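Local coordinates for protein actin depolymerization factor 2 (Plasmodium berghei, PDB 2XFA) that probably binds actin and promotes the turnover of actin filaments in the malaria parasite, as other members of the ADF/cofilin family do, at residues N21-K26 against K30-K35; N58-I63 against E139-I144; M79-P84 against R91-F96. One frame throughout, in Å; residues are numbered along the deposited sequence.

Contact 1: residues N21-K26 against K30-K35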
loop_
_atom_site.group_PDB
_atom_site.type_symbol
_atom_site.label_atom_id
_atom_site.label_comp_id
_atom_site.label_asym_id
_atom_site.label_seq_id
_atom_site.Cartn_x
_atom_site.Cartn_y
_atom_site.Cartn_z
ATOM N N ASN A 21 5.081 -2.208 -11.831
ATOM C CA ASN A 21 6.324 -2.533 -12.529
ATOM C C ASN A 21 7.215 -1.300 -12.703
ATOM O O ASN A 21 8.426 -1.381 -12.553
ATOM C CB ASN A 21 6.049 -3.241 -13.858
ATOM C CG ASN A 21 5.623 -4.705 -13.673
ATOM O OD1 ASN A 21 4.880 -5.255 -14.484
ATOM N ND2 ASN A 21 6.099 -5.332 -12.605
ATOM N N ARG A 22 6.613 -0.149 -12.982
ATOM C CA ARG A 22 7.372 1.098 -13.025
ATOM C C ARG A 22 8.018 1.416 -11.669
ATOM O O ARG A 22 9.092 2.008 -11.618
ATOM C CB ARG A 22 6.489 2.258 -13.509
ATOM C CG ARG A 22 6.302 2.289 -15.024
ATOM C CD ARG A 22 5.166 3.208 -15.459
ATOM N NE ARG A 22 5.369 4.601 -15.068
ATOM C CZ ARG A 22 6.229 5.424 -15.661
ATOM N NH1 ARG A 22 6.978 4.989 -16.668
ATOM N NH2 ARG A 22 6.352 6.679 -15.245
ATOM N N LEU A 23 7.354 1.024 -10.579
ATOM C CA LEU A 23 7.881 1.193 -9.217
ATOM C C LEU A 23 9.012 0.220 -8.919
ATOM O O LEU A 23 10.079 0.610 -8.441
ATOM C CB LEU A 23 6.769 0.968 -8.181
ATOM C CG LEU A 23 7.165 0.996 -6.701
ATOM C CD1 LEU A 23 6.017 1.492 -5.817
ATOM C CD2 LEU A 23 7.624 -0.370 -6.239
ATOM N N LYS A 24 8.738 -1.051 -9.181
ATOM C CA LYS A 24 9.659 -2.156 -8.903
ATOM C C LYS A 24 10.881 -2.134 -9.805
ATOM O O LYS A 24 12.016 -2.187 -9.328
ATOM C CB LYS A 24 8.901 -3.468 -9.098
ATOM C CG LYS A 24 9.646 -4.739 -8.820
ATOM C CD LYS A 24 8.676 -5.882 -9.028
ATOM C CE LYS A 24 9.380 -7.193 -9.212
ATOM N NZ LYS A 24 10.266 -7.434 -8.049
ATOM N N VAL A 25 10.644 -2.038 -11.111
ATOM C CA VAL A 25 11.718 -2.139 -12.095
ATOM C C VAL A 25 12.343 -0.812 -12.508
ATOM O O VAL A 25 13.564 -0.686 -12.541
ATOM C CB VAL A 25 11.255 -2.886 -13.358
ATOM C CG1 VAL A 25 12.073 -2.452 -14.566
ATOM C CG2 VAL A 25 11.371 -4.384 -13.138
ATOM N N LYS A 26 11.505 0.169 -12.828
ATOM C CA LYS A 26 11.989 1.458 -13.323
ATOM C C LYS A 26 12.100 2.519 -12.228
ATOM O O LYS A 26 12.507 3.647 -12.495
ATOM C CB LYS A 26 11.103 1.970 -14.465
ATOM C CG LYS A 26 11.067 1.062 -15.691
ATOM C CD LYS A 26 11.460 1.810 -16.966
ATOM C CE LYS A 26 12.920 2.246 -16.935
ATOM N NZ LYS A 26 13.322 2.977 -18.168
ATOM N N LYS A 30 7.460 6.121 -6.109
ATOM C CA LYS A 30 7.856 5.789 -4.749
ATOM C C LYS A 30 6.769 5.004 -4.007
ATOM O O LYS A 30 7.075 4.167 -3.168
ATOM C CB LYS A 30 8.218 7.046 -3.966
ATOM C CG LYS A 30 9.310 6.825 -2.941
ATOM C CD LYS A 30 10.620 6.510 -3.627
ATOM C CE LYS A 30 11.681 6.079 -2.633
ATOM N NZ LYS A 30 12.934 5.650 -3.321
ATOM N N TYR A 31 5.503 5.321 -4.273
ATOM C CA TYR A 31 4.410 4.551 -3.732
ATOM C C TYR A 31 3.210 4.662 -4.632
ATOM O O TYR A 31 3.107 5.571 -5.432
ATOM C CB TYR A 31 4.042 4.911 -2.277
ATOM C CG TYR A 31 3.433 6.273 -2.047
ATOM C CD1 TYR A 31 2.076 6.488 -2.210
ATOM C CD2 TYR A 31 4.211 7.335 -1.641
ATOM C CE1 TYR A 31 1.521 7.723 -1.992
ATOM C CE2 TYR A 31 3.660 8.579 -1.418
ATOM C CZ TYR A 31 2.316 8.764 -1.597
ATOM O OH TYR A 31 1.767 9.998 -1.380
ATOM N N ILE A 32 2.325 3.691 -4.522
ATOM C CA ILE A 32 1.116 3.687 -5.322
ATOM C C ILE A 32 0.041 3.383 -4.323
ATOM O O ILE A 32 0.259 2.558 -3.446
ATOM C CB ILE A 32 1.104 2.574 -6.347
ATOM C CG1 ILE A 32 2.330 2.666 -7.253
ATOM C CG2 ILE A 32 -0.175 2.639 -7.168
ATOM C CD1 ILE A 32 2.683 1.330 -7.925
ATOM N N ILE A 33 -1.092 4.080 -4.427
ATOM C CA ILE A 33 -2.266 3.739 -3.650
ATOM C C ILE A 33 -3.337 3.292 -4.650
ATOM O O ILE A 33 -3.532 3.938 -5.662
ATOM C CB ILE A 33 -2.745 4.944 -2.795
ATOM C CG1 ILE A 33 -1.685 5.274 -1.743
ATOM C CG2 ILE A 33 -4.031 4.614 -2.072
ATOM C CD1 ILE A 33 -1.938 6.515 -0.999
ATOM N N TYR A 34 -3.984 2.162 -4.377
ATOM C CA TYR A 34 -4.996 1.595 -5.259
ATOM C C TYR A 34 -6.321 1.626 -4.551
ATOM O O TYR A 34 -6.359 1.567 -3.324
ATOM C CB TYR A 34 -4.712 0.106 -5.519
ATOM C CG TYR A 34 -3.434 -0.187 -6.223
ATOM C CD1 TYR A 34 -3.363 -0.146 -7.604
ATOM C CD2 TYR A 34 -2.292 -0.525 -5.512
ATOM C CE1 TYR A 34 -2.192 -0.433 -8.262
ATOM C CE2 TYR A 34 -1.118 -0.801 -6.157
ATOM C CZ TYR A 34 -1.076 -0.757 -7.539
ATOM O OH TYR A 34 0.092 -1.038 -8.197
ATOM N N LYS A 35 -7.416 1.626 -5.309
ATOM C CA LYS A 35 -8.710 1.563 -4.678
ATOM C C LYS A 35 -9.660 0.749 -5.532
ATOM O O LYS A 35 -9.390 0.471 -6.696
ATOM C CB LYS A 35 -9.279 2.974 -4.519
ATOM C CG LYS A 35 -9.632 3.591 -5.846
ATOM C CD LYS A 35 -9.909 5.092 -5.738
ATOM C CE LYS A 35 -11.064 5.482 -6.666
ATOM N NZ LYS A 35 -10.738 6.650 -7.533
#

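Contact 2: residues N58-I63 against E139-I144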
loop_
_atom_site.group_PDB
_atom_site.type_symbol
_atom_site.label_atom_id
_atom_site.label_comp_id
_atom_site.label_asym_id
_atom_site.label_seq_id
_atom_site.Cartn_x
_atom_site.Cartn_y
_atom_site.Cartn_z
ATOM N N ASN A 58 9.280 10.271 6.317
ATOM C CA ASN A 58 8.629 11.157 5.366
ATOM C C ASN A 58 7.741 10.402 4.397
ATOM O O ASN A 58 6.694 10.897 3.991
ATOM C CB ASN A 58 9.631 12.025 4.611
ATOM C CG ASN A 58 9.154 13.461 4.469
ATOM O OD1 ASN A 58 8.441 13.806 3.524
ATOM N ND2 ASN A 58 9.533 14.304 5.426
ATOM N N ILE A 59 8.125 9.196 4.008
ATOM C CA ILE A 59 7.276 8.521 3.047
ATOM C C ILE A 59 5.965 8.063 3.714
ATOM O O ILE A 59 4.894 8.196 3.138
ATOM C CB ILE A 59 8.035 7.417 2.265
ATOM C CG1 ILE A 59 7.115 6.743 1.262
ATOM C CG2 ILE A 59 8.600 6.377 3.198
ATOM C CD1 ILE A 59 6.422 5.579 1.834
ATOM N N ILE A 60 6.073 7.534 4.928
ATOM C CA ILE A 60 4.941 7.136 5.752
ATOM C C ILE A 60 4.002 8.339 5.998
ATOM O O ILE A 60 2.781 8.208 5.905
ATOM C CB ILE A 60 5.429 6.577 7.106
ATOM C CG1 ILE A 60 6.161 5.240 6.912
ATOM C CG2 ILE A 60 4.280 6.427 8.092
ATOM C CD1 ILE A 60 7.022 4.852 8.116
ATOM N N MET A 61 4.582 9.509 6.249
ATOM C CA MET A 61 3.780 10.727 6.420
ATOM C C MET A 61 2.999 11.065 5.153
ATOM O O MET A 61 1.795 11.368 5.205
ATOM C CB MET A 61 4.666 11.891 6.847
ATOM C CG MET A 61 3.939 13.198 7.027
ATOM S SD MET A 61 5.123 14.545 7.185
ATOM C CE MET A 61 6.017 14.389 5.640
ATOM N N ARG A 62 3.676 11.001 4.009
ATOM C CA ARG A 62 3.027 11.293 2.732
ATOM C C ARG A 62 1.904 10.305 2.416
ATOM O O ARG A 62 0.849 10.682 1.927
ATOM C CB ARG A 62 4.058 11.265 1.609
ATOM C CG ARG A 62 5.175 12.282 1.783
ATOM C CD ARG A 62 4.860 13.567 1.077
ATOM N NE ARG A 62 5.256 13.519 -0.325
ATOM C CZ ARG A 62 6.339 14.115 -0.816
ATOM N NH1 ARG A 62 7.149 14.810 -0.021
ATOM N NH2 ARG A 62 6.612 14.016 -2.108
ATOM N N ILE A 63 2.136 9.028 2.689
ATOM C CA ILE A 63 1.095 8.036 2.467
ATOM C C ILE A 63 -0.091 8.323 3.354
ATOM O O ILE A 63 -1.219 8.282 2.903
ATOM C CB ILE A 63 1.575 6.609 2.760
ATOM C CG1 ILE A 63 2.678 6.215 1.788
ATOM C CG2 ILE A 63 0.426 5.641 2.638
ATOM C CD1 ILE A 63 3.284 4.847 2.109
ATOM N N GLU A 139 2.582 5.759 13.479
ATOM C CA GLU A 139 3.384 5.100 14.510
ATOM C C GLU A 139 3.328 3.579 14.387
ATOM O O GLU A 139 4.307 2.880 14.606
ATOM C CB GLU A 139 2.928 5.529 15.907
ATOM C CG GLU A 139 3.652 4.775 17.012
ATOM C CD GLU A 139 3.554 5.444 18.382
ATOM O OE1 GLU A 139 2.497 6.051 18.684
ATOM O OE2 GLU A 139 4.540 5.344 19.159
ATOM N N GLU A 140 2.167 3.065 14.019
ATOM C CA GLU A 140 1.997 1.634 13.922
ATOM C C GLU A 140 2.816 1.076 12.756
ATOM O O GLU A 140 3.531 0.100 12.907
ATOM C CB GLU A 140 0.516 1.278 13.768
ATOM C CG GLU A 140 0.173 -0.053 14.401
ATOM C CD GLU A 140 -1.320 -0.330 14.466
ATOM O OE1 GLU A 140 -1.924 -0.113 15.550
ATOM O OE2 GLU A 140 -1.875 -0.789 13.439
ATOM N N LEU A 141 2.712 1.693 11.587
ATOM C CA LEU A 141 3.472 1.196 10.445
ATOM C C LEU A 141 4.965 1.206 10.764
ATOM O O LEU A 141 5.669 0.255 10.448
ATOM C CB LEU A 141 3.230 2.033 9.202
ATOM C CG LEU A 141 3.041 1.486 7.787
ATOM C CD1 LEU A 141 3.497 2.542 6.787
ATOM C CD2 LEU A 141 3.679 0.148 7.517
ATOM N N LYS A 142 5.444 2.294 11.365
ATOM C CA LYS A 142 6.858 2.375 11.736
ATOM C C LYS A 142 7.245 1.233 12.687
ATOM O O LYS A 142 8.230 0.526 12.450
ATOM C CB LYS A 142 7.200 3.758 12.315
ATOM C CG LYS A 142 8.691 3.995 12.492
ATOM C CD LYS A 142 8.978 5.474 12.800
ATOM C CE LYS A 142 10.421 5.700 13.257
ATOM N NZ LYS A 142 11.429 5.159 12.289
ATOM N N ALA A 143 6.436 1.031 13.726
ATOM C CA ALA A 143 6.666 -0.020 14.712
ATOM C C ALA A 143 6.735 -1.365 14.025
ATOM O O ALA A 143 7.632 -2.151 14.269
ATOM C CB ALA A 143 5.555 -0.020 15.759
ATOM N N ILE A 144 5.782 -1.630 13.148
ATOM C CA ILE A 144 5.803 -2.882 12.407
ATOM C C ILE A 144 7.078 -2.993 11.581
ATOM O O ILE A 144 7.848 -3.933 11.708
ATOM C CB ILE A 144 4.601 -2.976 11.487
ATOM C CG1 ILE A 144 3.359 -3.341 12.302
ATOM C CG2 ILE A 144 4.850 -4.003 10.409
ATOM C CD1 ILE A 144 2.049 -3.056 11.553
#

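Contact 3: residues M79-P84 against R91-F96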
loop_
_atom_site.group_PDB
_atom_site.type_symbol
_atom_site.label_atom_id
_atom_site.label_comp_id
_atom_site.label_asym_id
_atom_site.label_seq_id
_atom_site.Cartn_x
_atom_site.Cartn_y
_atom_site.Cartn_z
ATOM N N MET A 79 10.072 1.083 0.400
ATOM C CA MET A 79 10.583 1.646 1.647
ATOM C C MET A 79 12.102 1.603 1.727
ATOM O O MET A 79 12.700 0.547 1.551
ATOM C CB MET A 79 10.001 0.878 2.831
ATOM C CG MET A 79 8.490 0.925 2.894
ATOM S SD MET A 79 7.945 2.640 3.002
ATOM C CE MET A 79 6.364 2.421 3.813
ATOM N N PRO A 80 12.733 2.753 2.010
ATOM C CA PRO A 80 14.192 2.825 2.148
ATOM C C PRO A 80 14.621 2.293 3.503
ATOM O O PRO A 80 14.511 3.007 4.499
ATOM C CB PRO A 80 14.485 4.333 2.068
ATOM C CG PRO A 80 13.161 5.010 1.744
ATOM C CD PRO A 80 12.096 4.067 2.183
ATOM N N ILE A 81 15.120 1.065 3.547
ATOM C CA ILE A 81 15.399 0.439 4.828
ATOM C C ILE A 81 16.834 -0.073 4.996
ATOM O O ILE A 81 17.287 -0.972 4.282
ATOM C CB ILE A 81 14.384 -0.667 5.137
ATOM C CG1 ILE A 81 13.029 -0.044 5.454
ATOM C CG2 ILE A 81 14.848 -1.497 6.315
ATOM C CD1 ILE A 81 11.970 -1.060 5.724
ATOM N N PRO A 82 17.552 0.506 5.962
ATOM C CA PRO A 82 18.948 0.136 6.197
ATOM C C PRO A 82 19.063 -1.269 6.776
ATOM O O PRO A 82 18.292 -1.647 7.662
ATOM C CB PRO A 82 19.414 1.179 7.217
ATOM C CG PRO A 82 18.180 1.581 7.931
ATOM C CD PRO A 82 17.082 1.532 6.910
ATOM N N THR A 83 20.017 -2.035 6.258
ATOM C CA THR A 83 20.311 -3.364 6.782
ATOM C C THR A 83 20.688 -3.260 8.257
ATOM O O THR A 83 20.826 -2.155 8.787
ATOM C CB THR A 83 21.468 -4.037 5.991
ATOM O OG1 THR A 83 22.635 -3.204 6.020
ATOM C CG2 THR A 83 21.063 -4.272 4.542
ATOM N N PRO A 84 20.845 -4.408 8.937
ATOM C CA PRO A 84 21.391 -4.320 10.294
ATOM C C PRO A 84 22.823 -3.794 10.254
ATOM O O PRO A 84 23.563 -3.952 11.224
ATOM C CB PRO A 84 21.354 -5.772 10.789
ATOM C CG PRO A 84 21.245 -6.609 9.552
ATOM C CD PRO A 84 20.467 -5.786 8.578
ATOM N N ARG A 91 12.960 -1.925 0.055
ATOM C CA ARG A 91 12.094 -3.107 0.220
ATOM C C ARG A 91 10.667 -2.762 -0.181
ATOM O O ARG A 91 10.163 -1.689 0.155
ATOM C CB ARG A 91 12.076 -3.587 1.675
ATOM C CG ARG A 91 13.428 -4.074 2.242
ATOM C CD ARG A 91 14.318 -4.573 1.132
ATOM N NE ARG A 91 15.305 -5.550 1.592
ATOM C CZ ARG A 91 16.240 -6.086 0.813
ATOM N NH1 ARG A 91 16.326 -5.730 -0.463
ATOM N NH2 ARG A 91 17.093 -6.971 1.309
ATOM N N ILE A 92 9.995 -3.672 -0.868
ATOM C CA ILE A 92 8.637 -3.393 -1.302
ATOM C C ILE A 92 7.645 -3.893 -0.273
ATOM O O ILE A 92 7.599 -5.082 0.020
ATOM C CB ILE A 92 8.327 -4.020 -2.656
ATOM C CG1 ILE A 92 9.218 -3.409 -3.738
ATOM C CG2 ILE A 92 6.865 -3.778 -3.008
ATOM C CD1 ILE A 92 9.204 -4.215 -5.023
ATOM N N TYR A 93 6.882 -2.976 0.311
ATOM C CA TYR A 93 5.853 -3.353 1.277
ATOM C C TYR A 93 4.497 -3.251 0.606
ATOM O O TYR A 93 4.264 -2.341 -0.172
ATOM C CB TYR A 93 5.887 -2.423 2.491
ATOM C CG TYR A 93 6.976 -2.791 3.460
ATOM C CD1 TYR A 93 6.687 -3.479 4.637
ATOM C CD2 TYR A 93 8.304 -2.517 3.168
ATOM C CE1 TYR A 93 7.700 -3.841 5.524
ATOM C CE2 TYR A 93 9.324 -2.882 4.040
ATOM C CZ TYR A 93 9.020 -3.537 5.215
ATOM O OH TYR A 93 10.041 -3.888 6.072
ATOM N N PHE A 94 3.598 -4.162 0.939
ATOM C CA PHE A 94 2.224 -4.068 0.483
ATOM C C PHE A 94 1.388 -3.839 1.743
ATOM O O PHE A 94 1.533 -4.563 2.715
ATOM C CB PHE A 94 1.789 -5.362 -0.199
ATOM C CG PHE A 94 0.366 -5.351 -0.651
ATOM C CD1 PHE A 94 0.047 -4.999 -1.951
ATOM C CD2 PHE A 94 -0.658 -5.668 0.225
ATOM C CE1 PHE A 94 -1.278 -4.986 -2.387
ATOM C CE2 PHE A 94 -1.992 -5.650 -0.197
ATOM C CZ PHE A 94 -2.303 -5.310 -1.502
ATOM N N ILE A 95 0.539 -2.819 1.740
ATOM C CA ILE A 95 -0.187 -2.481 2.955
ATOM C C ILE A 95 -1.660 -2.446 2.646
ATOM O O ILE A 95 -2.089 -1.795 1.702
ATOM C CB ILE A 95 0.237 -1.100 3.481
ATOM C CG1 ILE A 95 1.742 -1.091 3.748
ATOM C CG2 ILE A 95 -0.584 -0.698 4.723
ATOM C CD1 ILE A 95 2.337 0.324 3.735
ATOM N N PHE A 96 -2.426 -3.180 3.429
ATOM C CA PHE A 96 -3.864 -3.140 3.319
ATOM C C PHE A 96 -4.371 -2.268 4.470
ATOM O O PHE A 96 -4.372 -2.677 5.645
ATOM C CB PHE A 96 -4.452 -4.549 3.366
ATOM C CG PHE A 96 -5.962 -4.595 3.410
ATOM C CD1 PHE A 96 -6.735 -3.554 2.881
ATOM C CD2 PHE A 96 -6.607 -5.692 3.961
ATOM C CE1 PHE A 96 -8.120 -3.617 2.932
ATOM C CE2 PHE A 96 -7.994 -5.758 4.018
ATOM C CZ PHE A 96 -8.755 -4.737 3.503
#

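Contact 1: residues N21-K26 against K30-K35
L23 and I32 meet where helix 14-24 packs on strand 31-37, within the ADF/cofilin fold, a mixed beta sheet with helices on both of its faces. Both side chains point at each other from their own backbones, and their branches meet at a slant, so that methyl groups touch rather than whole chains lying side by side. One branch of leucine does most of the work. L23 CD1 rests 3.9 Å from I32 CD1, and it also reaches the backbone where the chain enters the strand, 4.0 Å from Y31 CA and 3.9 Å from K30 O. With CG turned opposite the main-chain N (chi1 175°), the leucine fork leans off the helix toward the strand. Leucine suits this place because its two methyls can serve two neighbours: CD1 fills the angle between I32 and the start of the strand, and CD2 packs on I92 of strand 89-97.

Y31 leaves on the opposite side of the strand, toward helix 56-65, and its OH bonds to N66 OD1.

Isoleucine is equally apt at position 32, since its beta-branch divides the labour. Its CG2 methyl sits over one face of the Y34 ring, 3.5 Å above the plane and offset toward the rim. The hydroxyl of that tyrosine is hydrogen-bonded to C16 O, which ties the same strand to an earlier turn of helix 14-24. The other branch of the isoleucine goes to the helix: I32 CG1 is held beside the backbone N (chi1 -57°) and carries CD1 back to the leucine, where, besides meeting the methyl, I32 CD1 lies 4.1 Å from L23 CB.

Contact 2: residues N58-I63 against E139-I144
I60 and L141 meet through aliphatic branches alone, with no ring, amide or carboxylate turned face or edge toward the other segment. They join helix 56-65 to helix 137-146, the pair that shares one face of the central sheet in the ADF/cofilin fold. I60 is set against the second helix by its whole fork. CG1 stands beside the backbone N (chi1 -68°) and CG2 beside the carbonyl carbon, and L141 CD1 enters near both, 3.8 Å from I60 CG1 and 4.2 Å from I60 CG2. The two side chains slant across each other, a fit that needs only one leucine methyl. Beta-branched isoleucine offers a broad, stiff surface close to its helix, whereas leucine reaches farther from its own; that reach also lets L141 pack on L128 and I130 of strand 126-130 beneath.

Toward the surface the contact changes character. The charged end of K142 leads away from the isoleucine toward the start of helix 56-65, where K142 NZ forms a salt bridge with D57 OD1. Lysine fits such a border position, apolar near the backbone and polar at the tip. The apolar part of this lysine meets the other helix where I60 CD1 approaches K142 CB at 4.3 Å.

Contact 3: residues M79-P84 against R91-F96
M79 and R91 form an antiparallel hydrogen-bonded pair, each residue using its own N-H and its own carbonyl. M79 N donates to R91 O at 2.8 Å, and R91 N returns a straighter bond to M79 O at 2.9 Å (N-H...O 170°). Beyond this pair the ladder continues through I81 with R89 and Y93 with A77. P80 has no N-H to give, but it falls between the paired positions 79 and 81, where the hairpin asks for none.

Over this ladder lie apolar groups. M79 CG, set beside the backbone N and anti to the carbonyl carbon (chi1 -60°), approaches the Y93 ring obliquely, 3.5 Å from Y93 CD2; the bend at chi2 then carries SD on toward helix 56-65. I81 CD1 lies near the outer end of the ring, 3.6 Å from Y93 CE2. Tyrosine's length lets it span both neighbours, and I145 of helix 137-146 packs on it as well.

Past the strand, T83 OG1 accepts from the backbone N of both E85 and V87 in the proline-containing connection, which is itself poorly ordered at T83 and P84. The whole is an antiparallel beta hairpin, formed by adjoining strands of the ADF/cofilin sheet.

Overall arrangement
The three contacts share one sheet: contact 1 packs helix 14-24 on one face, contact 2 joins two helices on the other, and contact 3 lies between two of its strands, as a hairpin. Contacts 2 and 3 are closest, with centres about 11 Å apart: I59 CD1 touches M79 SD at 3.5 Å, and I95 CD1 lies 3.9 Å from L141 CD1, so the hairpin floors the helix pair. Contacts 1 and 3, with centres about 13 Å apart, meet through K24 CG and I92 CD1 at 3.9 Å. The centres of contacts 1 and 2 are about 17 Å apart, bridged by Y31, whose CG lies 3.9 Å from I63 CG1.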